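Local coordinates for hypothetical protein (Staphylococcus aureus subsp. aureus, PDB 2ETS), which is of unknown function but belongs to a family of small bacterial proteins that fold as a four-helix bundle, at residues 14-25 with 111-122. Numbering follows the deposited sequence.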
loop_
_atom_site.group_PDB
_atom_site.type_symbol
_atom_site.label_atom_id
_atom_site.label_comp_id
_atom_site.label_asym_id
_atom_site.label_seq_id
_atom_site.Cartn_x
_atom_site.Cartn_y
_atom_site.Cartn_z
ATOM N N ASN A 14 -0.997 -14.601 3.044
ATOM C CA ASN A 14 0.434 -14.397 3.216
ATOM C C ASN A 14 1.094 -13.763 1.978
ATOM O O ASN A 14 1.819 -12.760 2.073
ATOM C CB ASN A 14 1.104 -15.754 3.511
ATOM C CG ASN A 14 2.254 -15.634 4.490
ATOM O OD1 ASN A 14 3.416 -15.794 4.119
ATOM N ND2 ASN A 14 1.935 -15.350 5.750
ATOM N N ASP A 15 0.863 -14.368 0.815
ATOM C CA ASP A 15 1.463 -13.864 -0.409
ATOM C C ASP A 15 0.880 -12.523 -0.807
ATOM O O ASP A 15 1.589 -11.674 -1.331
ATOM C CB ASP A 15 1.309 -14.872 -1.550
ATOM C CG ASP A 15 2.058 -16.160 -1.284
ATOM O OD1 ASP A 15 3.121 -16.110 -0.626
ATOM O OD2 ASP A 15 1.581 -17.223 -1.729
ATOM N N LEU A 16 -0.415 -12.337 -0.564
ATOM C CA LEU A 16 -1.059 -11.060 -0.836
ATOM C C LEU A 16 -0.448 -9.929 -0.009
ATOM O O LEU A 16 -0.179 -8.857 -0.534
ATOM C CB LEU A 16 -2.567 -11.129 -0.548
ATOM C CG LEU A 16 -3.437 -11.593 -1.717
ATOM C CD1 LEU A 16 -4.849 -11.964 -1.238
ATOM C CD2 LEU A 16 -3.494 -10.501 -2.792
ATOM N N VAL A 17 -0.246 -10.184 1.284
ATOM C CA VAL A 17 0.267 -9.194 2.203
ATOM C C VAL A 17 1.750 -8.896 1.892
ATOM O O VAL A 17 2.164 -7.715 1.796
ATOM C CB VAL A 17 -0.002 -9.619 3.706
ATOM C CG1 VAL A 17 0.573 -8.616 4.705
ATOM C CG2 VAL A 17 -1.506 -9.742 3.980
ATOM N N GLU A 18 2.532 -9.954 1.709
ATOM C CA GLU A 18 3.935 -9.820 1.257
ATOM C C GLU A 18 4.037 -9.044 -0.064
ATOM O O GLU A 18 4.976 -8.265 -0.286
ATOM C CB GLU A 18 4.613 -11.203 1.134
ATOM C CG GLU A 18 5.276 -11.598 2.438
ATOM C CD GLU A 18 5.803 -13.027 2.470
ATOM O OE1 GLU A 18 5.086 -13.961 2.030
ATOM O OE2 GLU A 18 6.946 -13.217 2.953
ATOM N N SER A 19 3.056 -9.264 -0.933
ATOM C CA SER A 19 2.963 -8.503 -2.151
ATOM C C SER A 19 2.762 -7.012 -1.908
ATOM O O SER A 19 3.370 -6.200 -2.583
ATOM C CB SER A 19 1.837 -9.024 -3.021
ATOM O OG SER A 19 1.978 -8.466 -4.306
ATOM N N LEU A 20 1.895 -6.643 -0.974
ATOM C CA LEU A 20 1.688 -5.234 -0.671
ATOM C C LEU A 20 2.930 -4.640 0.012
ATOM O O LEU A 20 3.300 -3.502 -0.228
ATOM C CB LEU A 20 0.464 -5.039 0.230
ATOM C CG LEU A 20 -0.910 -5.312 -0.374
ATOM C CD1 LEU A 20 -1.959 -5.271 0.723
ATOM C CD2 LEU A 20 -1.221 -4.281 -1.423
ATOM N N ILE A 21 3.549 -5.399 0.897
ATOM C CA ILE A 21 4.780 -4.957 1.532
ATOM C C ILE A 21 5.836 -4.573 0.497
ATOM O O ILE A 21 6.367 -3.432 0.517
ATOM C CB ILE A 21 5.303 -6.008 2.533
ATOM C CG1 ILE A 21 4.356 -5.992 3.764
ATOM C CG2 ILE A 21 6.736 -5.674 2.982
ATOM C CD1 ILE A 21 4.635 -7.078 4.800
ATOM N N TYR A 22 6.106 -5.494 -0.417
ATOM C CA TYR A 22 7.019 -5.221 -1.539
ATOM C C TYR A 22 6.587 -3.945 -2.267
ATOM O O TYR A 22 7.413 -3.060 -2.522
ATOM C CB TYR A 22 7.097 -6.407 -2.521
ATOM C CG TYR A 22 7.660 -6.037 -3.904
ATOM C CD1 TYR A 22 9.052 -6.053 -4.188
ATOM C CD2 TYR A 22 6.808 -5.688 -4.925
ATOM C CE1 TYR A 22 9.539 -5.707 -5.470
ATOM C CE2 TYR A 22 7.279 -5.363 -6.191
ATOM C CZ TYR A 22 8.620 -5.344 -6.456
ATOM O OH TYR A 22 8.958 -4.982 -7.745
ATOM N N GLU A 23 5.285 -3.856 -2.600
ATOM C CA GLU A 23 4.803 -2.715 -3.372
ATOM C C GLU A 23 4.937 -1.347 -2.642
ATOM O O GLU A 23 5.303 -0.334 -3.250
ATOM C CB GLU A 23 3.379 -2.969 -3.825
ATOM C CG GLU A 23 3.287 -3.965 -4.988
ATOM C CD GLU A 23 3.896 -3.445 -6.286
ATOM O OE1 GLU A 23 4.471 -2.324 -6.274
ATOM O OE2 GLU A 23 3.789 -4.156 -7.322
ATOM N N VAL A 24 4.664 -1.336 -1.337
ATOM C CA VAL A 24 4.820 -0.124 -0.532
ATOM C C VAL A 24 6.325 0.314 -0.497
ATOM O O VAL A 24 6.650 1.511 -0.545
ATOM C CB VAL A 24 4.222 -0.353 0.863
ATOM C CG1 VAL A 24 4.536 0.785 1.805
ATOM C CG2 VAL A 24 2.687 -0.539 0.759
ATOM N N ASN A 25 7.236 -0.643 -0.420
ATOM C CA ASN A 25 8.662 -0.337 -0.603
ATOM C C ASN A 25 9.004 0.252 -1.965
ATOM O O ASN A 25 9.753 1.189 -2.095
ATOM C CB ASN A 25 9.489 -1.581 -0.378
ATOM C CG ASN A 25 9.527 -1.977 1.063
ATOM O OD1 ASN A 25 9.698 -1.127 1.942
ATOM N ND2 ASN A 25 9.360 -3.271 1.330
ATOM N N GLN A 111 3.308 0.370 6.600
ATOM C CA GLN A 111 4.237 -0.763 6.822
ATOM C C GLN A 111 3.952 -1.323 8.202
ATOM O O GLN A 111 3.959 -2.552 8.384
ATOM C CB GLN A 111 5.733 -0.376 6.656
ATOM C CG GLN A 111 6.035 0.238 5.270
ATOM C CD GLN A 111 7.480 0.751 5.051
ATOM O OE1 GLN A 111 8.018 1.561 5.846
ATOM N NE2 GLN A 111 8.108 0.288 3.939
ATOM N N TYR A 112 3.628 -0.445 9.165
ATOM C CA TYR A 112 3.334 -0.934 10.503
ATOM C C TYR A 112 2.097 -1.873 10.515
ATOM O O TYR A 112 2.149 -3.005 10.998
ATOM C CB TYR A 112 3.214 0.224 11.506
ATOM C CG TYR A 112 2.737 -0.232 12.837
ATOM C CD1 TYR A 112 1.372 -0.363 13.094
ATOM C CD2 TYR A 112 3.637 -0.569 13.840
ATOM C CE1 TYR A 112 0.918 -0.824 14.323
ATOM C CE2 TYR A 112 3.184 -1.026 15.084
ATOM C CZ TYR A 112 1.834 -1.157 15.306
ATOM O OH TYR A 112 1.375 -1.632 16.513
ATOM N N ASP A 113 1.004 -1.420 9.939
ATOM C CA ASP A 113 -0.183 -2.258 9.808
ATOM C C ASP A 113 0.049 -3.565 9.052
ATOM O O ASP A 113 -0.441 -4.632 9.431
ATOM C CB ASP A 113 -1.245 -1.473 9.076
ATOM C CG ASP A 113 -1.875 -0.383 9.945
ATOM O OD1 ASP A 113 -1.710 -0.417 11.196
ATOM O OD2 ASP A 113 -2.551 0.490 9.354
ATOM N N LEU A 114 0.748 -3.456 7.932
ATOM C CA LEU A 114 1.047 -4.616 7.100
ATOM C C LEU A 114 1.821 -5.691 7.857
ATOM O O LEU A 114 1.554 -6.883 7.699
ATOM C CB LEU A 114 1.830 -4.175 5.860
ATOM C CG LEU A 114 0.990 -3.442 4.803
ATOM C CD1 LEU A 114 1.885 -3.012 3.676
ATOM C CD2 LEU A 114 -0.143 -4.314 4.250
ATOM N N GLN A 115 2.771 -5.270 8.686
ATOM C CA GLN A 115 3.516 -6.226 9.494
ATOM C C GLN A 115 2.628 -6.953 10.491
ATOM O O GLN A 115 2.820 -8.151 10.723
ATOM C CB GLN A 115 4.652 -5.542 10.256
ATOM C CG GLN A 115 5.852 -5.239 9.439
ATOM C CD GLN A 115 6.508 -6.510 8.863
ATOM O OE1 GLN A 115 6.916 -6.514 7.700
ATOM N NE2 GLN A 115 6.561 -7.592 9.658
ATOM N N ASN A 116 1.691 -6.231 11.109
ATOM C CA ASN A 116 0.803 -6.814 12.091
ATOM C C ASN A 116 -0.106 -7.834 11.436
ATOM O O ASN A 116 -0.474 -8.858 12.037
ATOM C CB ASN A 116 -0.049 -5.732 12.773
ATOM C CG ASN A 116 0.727 -4.930 13.808
ATOM O OD1 ASN A 116 1.732 -5.389 14.355
ATOM N ND2 ASN A 116 0.255 -3.735 14.087
ATOM N N ILE A 117 -0.493 -7.529 10.207
ATOM C CA ILE A 117 -1.372 -8.394 9.463
ATOM C C ILE A 117 -0.578 -9.624 9.112
ATOM O O ILE A 117 -1.027 -10.741 9.376
ATOM C CB ILE A 117 -1.929 -7.706 8.192
ATOM C CG1 ILE A 117 -2.929 -6.629 8.597
ATOM C CG2 ILE A 117 -2.592 -8.715 7.277
ATOM C CD1 ILE A 117 -3.424 -5.760 7.432
ATOM N N LEU A 118 0.616 -9.409 8.559
ATOM C CA LEU A 118 1.501 -10.518 8.196
ATOM C C LEU A 118 1.684 -11.423 9.392
ATOM O O LEU A 118 1.492 -12.603 9.255
ATOM C CB LEU A 118 2.861 -10.034 7.666
ATOM C CG LEU A 118 3.794 -11.110 7.081
ATOM C CD1 LEU A 118 3.316 -11.590 5.699
ATOM C CD2 LEU A 118 5.246 -10.618 6.997
ATOM N N ASP A 119 2.010 -10.879 10.567
ATOM C CA ASP A 119 2.090 -11.714 11.793
ATOM C C ASP A 119 0.792 -12.471 12.043
ATOM O O ASP A 119 0.821 -13.644 12.346
ATOM C CB ASP A 119 2.371 -10.909 13.073
ATOM C CG ASP A 119 3.637 -10.101 13.008
ATOM O OD1 ASP A 119 4.370 -10.203 11.997
ATOM O OD2 ASP A 119 3.878 -9.333 13.975
ATOM N N GLY A 120 -0.339 -11.773 11.944
ATOM C CA GLY A 120 -1.644 -12.366 12.206
ATOM C C GLY A 120 -2.064 -13.492 11.262
ATOM O O GLY A 120 -2.832 -14.352 11.647
ATOM N N VAL A 121 -1.590 -13.467 10.020
ATOM C CA VAL A 121 -2.013 -14.430 8.999
ATOM C C VAL A 121 -0.870 -15.393 8.754
ATOM O O VAL A 121 -0.394 -15.538 7.639
ATOM C CB VAL A 121 -2.443 -13.731 7.663
ATOM C CG1 VAL A 121 -3.525 -12.668 7.919
ATOM C CG2 VAL A 121 -1.261 -13.101 6.932
ATOM N N THR A 122 -0.441 -16.071 9.808
ATOM C CA THR A 122 0.850 -16.749 9.790
ATOM C C THR A 122 0.943 -17.745 10.951
ATOM O O THR A 122 0.187 -17.636 11.926
ATOM C CB THR A 122 1.973 -15.661 9.817
ATOM O OG1 THR A 122 2.485 -15.482 8.494
ATOM C CG2 THR A 122 3.118 -15.998 10.749
HETATM O O HOH W 1 6.515 -2.142 3.380
#
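Leu114 enters helix 14-25 as a knob in the hole formed by Val17, Leu20, Ile21 and Val24, and its branches divide the work. Leu114 CD2 lies 4.1 Å from Leu20 CD1, the two side chains crossing at about a right angle, while Leu114 CD1 meets Val24 CG2 nearly tip to tip at 3.9 Å. Ile21 runs past in the opposite direction, laying CG1 against Leu114 CB. One turn earlier in the chain, Val17 splits its methyls: CG1, anti to the backbone N (chi1 178°), lies over the backbone at Leu114 O and Leu118 N, and Val17 CG2 packs on Ile117 CG2 at 3.6 Å. Leu114, Leu20, Val17, Val24 and Ile117 are buried on this tight side, where Leu20 also touches Ile57 and Ile61 of helix 43-63 and Ile117 touches Leu82 of helix 76-92.

The outer side is looser and more polar. Leu118 is a second knob, among Asn14, Val17, Glu18 and Ile21, but part of its hole is the aliphatic stem of exposed Glu18, whose CG is 3.8 Å from Leu118 CD1. Ile21 CD1 similarly ends beside the bent side chain of Gln115. Near Asn25, a water bridges the helices, donating to Ile21 O and accepting from Gln111 NE2. At the other end, where the backbone leaves helical geometry at Val121, Asn14 ND2 donates to Val121 O (3.0 Å, N-H...O angle 142°), which lies close to the Asn14 amide plane, while ND2 is tilted from the carbonyl plane. Thr122 OG1 also donates to this oxygen, from above the carbonyl plane on the same face.

The axes of 14-25 and 111-120 approach to 9.7 Å at 161°, nearly antiparallel; these segments belong to the chain's first and last long helices, packed knobs-into-holes as neighbours in a four-helix bundle.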